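Local coordinates for protein escJ (Escherichia coli, PDB 1YJ7) that probably helps build the ring-shaped membrane platform on which the type III secretion system of enteropathogenic bacteria is assembled, at residues Ala44-Phe47 with Val48-Ile51. The protein carries 3 engineered substitutions. Sequence-based numbering, arbitrary orientation.
Engineered in segment 44-47: Ala-44 (natural residue Lys), Ala-45 (natural residue Glu).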
ATOM      1  N   ALA D  44     -30.469   7.147   3.225  1.00 25.28           N
ATOM      2  CA  ALA D  44     -29.797   5.962   2.698  1.00 25.61           C
ATOM      3  C   ALA D  44     -29.863   5.870   1.180  1.00 25.11           C
ATOM      4  O   ALA D  44     -28.922   5.416   0.544  1.00 25.81           O
ATOM      5  CB  ALA D  44     -30.382   4.669   3.331  1.00 26.24           C
ATOM      6  N   ALA D  45     -30.976   6.305   0.600  1.00 24.76           N
ATOM      7  CA  ALA D  45     -31.192   6.206  -0.840  1.00 24.03           C
ATOM      8  C   ALA D  45     -30.286   7.172  -1.609  1.00 22.84           C
ATOM      9  O   ALA D  45     -30.078   7.017  -2.812  1.00 22.91           O
ATOM     10  CB  ALA D  45     -32.657   6.468  -1.170  1.00 24.67           C
ATOM     11  N   ASP D  46     -29.753   8.169  -0.905  1.00 21.80           N
ATOM     12  CA  ASP D  46     -28.816   9.133  -1.482  1.00 21.35           C
ATOM     13  C   ASP D  46     -27.346   8.871  -1.106  1.00 20.40           C
ATOM     14  O   ASP D  46     -26.463   9.614  -1.529  1.00 20.16           O
ATOM     15  CB  ASP D  46     -29.160  10.546  -0.989  1.00 20.90           C
ATOM     16  CG  ASP D  46     -30.451  11.092  -1.584  1.00 24.33           C
ATOM     17  OD1 ASP D  46     -30.862  10.681  -2.693  1.00 25.99           O
ATOM     18  OD2 ASP D  46     -31.108  11.982  -1.002  1.00 29.04           O
ATOM     19  N   PHE D  47     -27.076   7.853  -0.299  1.00 19.62           N
ATOM     20  CA  PHE D  47     -25.709   7.625   0.182  1.00 18.66           C
ATOM     21  C   PHE D  47     -24.678   7.454  -0.928  1.00 18.78           C
ATOM     22  O   PHE D  47     -23.611   8.095  -0.903  1.00 17.88           O
ATOM     23  CB  PHE D  47     -25.654   6.410   1.121  1.00 18.34           C
ATOM     24  CG  PHE D  47     -24.299   6.180   1.701  1.00 17.31           C
ATOM     25  CD1 PHE D  47     -23.863   6.903   2.785  1.00 17.77           C
ATOM     26  CD2 PHE D  47     -23.427   5.279   1.111  1.00 18.28           C
ATOM     27  CE1 PHE D  47     -22.592   6.692   3.326  1.00 18.86           C
ATOM     28  CE2 PHE D  47     -22.178   5.076   1.627  1.00 18.20           C
ATOM     29  CZ  PHE D  47     -21.753   5.781   2.732  1.00 18.44           C
ATOM     30  N   VAL D  48     -24.959   6.584  -1.898  1.00 18.22           N
ATOM     31  CA  VAL D  48     -23.978   6.338  -2.962  1.00 18.53           C
ATOM     32  C   VAL D  48     -23.720   7.604  -3.771  1.00 18.45           C
ATOM     33  O   VAL D  48     -22.580   7.941  -4.050  1.00 18.66           O
ATOM     34  CB  VAL D  48     -24.401   5.178  -3.893  1.00 19.15           C
ATOM     35  CG1 VAL D  48     -23.483   5.084  -5.103  1.00 19.37           C
ATOM     36  CG2 VAL D  48     -24.405   3.870  -3.110  1.00 18.98           C
ATOM     37  N   ARG D  49     -24.788   8.311  -4.119  1.00 18.29           N
ATOM     38  CA  ARG D  49     -24.674   9.546  -4.872  1.00 18.91           C
ATOM     39  C   ARG D  49     -23.869  10.580  -4.081  1.00 17.59           C
ATOM     40  O   ARG D  49     -23.025  11.271  -4.647  1.00 17.77           O
ATOM     41  CB  ARG D  49     -26.067  10.075  -5.225  1.00 19.81           C
ATOM     42  CG  ARG D  49     -26.083  11.257  -6.170  1.00 23.01           C
ATOM     43  CD  ARG D  49     -27.431  11.430  -6.871  1.00 25.97           C
ATOM     44  NE  ARG D  49     -28.519  11.658  -5.911  1.00 29.26           N
ATOM     45  CZ  ARG D  49     -29.111  12.835  -5.687  1.00 32.15           C
ATOM     46  NH1 ARG D  49     -28.733  13.927  -6.332  1.00 33.22           N
ATOM     47  NH2 ARG D  49     -30.085  12.921  -4.792  1.00 33.04           N
ATOM     48  N   ALA D  50     -24.108  10.653  -2.778  1.00 16.64           N
ATOM     49  CA  ALA D  50     -23.405  11.605  -1.919  1.00 16.37           C
ATOM     50  C   ALA D  50     -21.903  11.332  -1.870  1.00 16.25           C
ATOM     51  O   ALA D  50     -21.104  12.238  -1.988  1.00 15.75           O
ATOM     52  CB  ALA D  50     -23.979  11.601  -0.523  1.00 16.41           C
ATOM     53  N   ILE D  51     -21.534  10.077  -1.671  1.00 15.80           N
ATOM     54  CA  ILE D  51     -20.138   9.705  -1.633  1.00 15.84           C
ATOM     55  C   ILE D  51     -19.447   9.961  -2.984  1.00 15.87           C
ATOM     56  O   ILE D  51     -18.274  10.378  -3.015  1.00 15.96           O
ATOM     57  CB  ILE D  51     -20.018   8.228  -1.166  1.00 16.08           C
ATOM     58  CG1 ILE D  51     -20.478   8.117   0.297  1.00 16.70           C
ATOM     59  CG2 ILE D  51     -18.578   7.723  -1.306  1.00 16.88           C
ATOM     60  CD1 ILE D  51     -19.759   9.009   1.283  1.00 18.89           C
TER
HETATM   61  O   HOH W   1     -27.509   5.005  -1.786  1.00 23.67           O
HETATM   62  O   HOH W   2     -27.577   7.229  -4.017  1.00 19.93           O
HETATM   63  O   HOH W   3     -29.735   9.087  -5.030  1.00 37.29           O
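One face of the Phe-47 ring carries Ile-51 CG1, set off toward the rim in a CH-pi contact, 3.8 Å from the ring centroid. With chi1 at -177°, the phenyl group is swung away from its own backbone N and meets the isoleucine one turn on. Both are buried against Leu-5 of strand 3-9, which suits large apolar groups; Gln-18 and Asn-15 of the second subunit pack on Phe-47 and Ile-51 respectively.

The guanidinium of Arg-49 is met at its edge, near its plane, by Asp-46 OD1 and a water. The salt bridge from Arg-49 NH2 to Asp-46 OD1 measures 3.2 Å and is nearly straight, but it reaches the oxygen from above the carboxylate, the two planes standing 81° apart. A bend at chi3 (61°) brings the long arginine chain alongside the short aspartate; the water joins Arg-49 NE to OD1 and Ala-45 O. Arg-49 NH2 also hydrogen-bonds to Asp-25 O.

Helix 47-56 opens with Ala-50 N to Asp-46 O (2.9 Å) and Ile-51 N to Phe-47 O (3.0 Å). One water joins Val-48 N to engineered Ala-44 O, another Arg-49 N to engineered Ala-45 O. Arg-49, with the helix start close by, would probably favour the charged carboxylate of Asp-46.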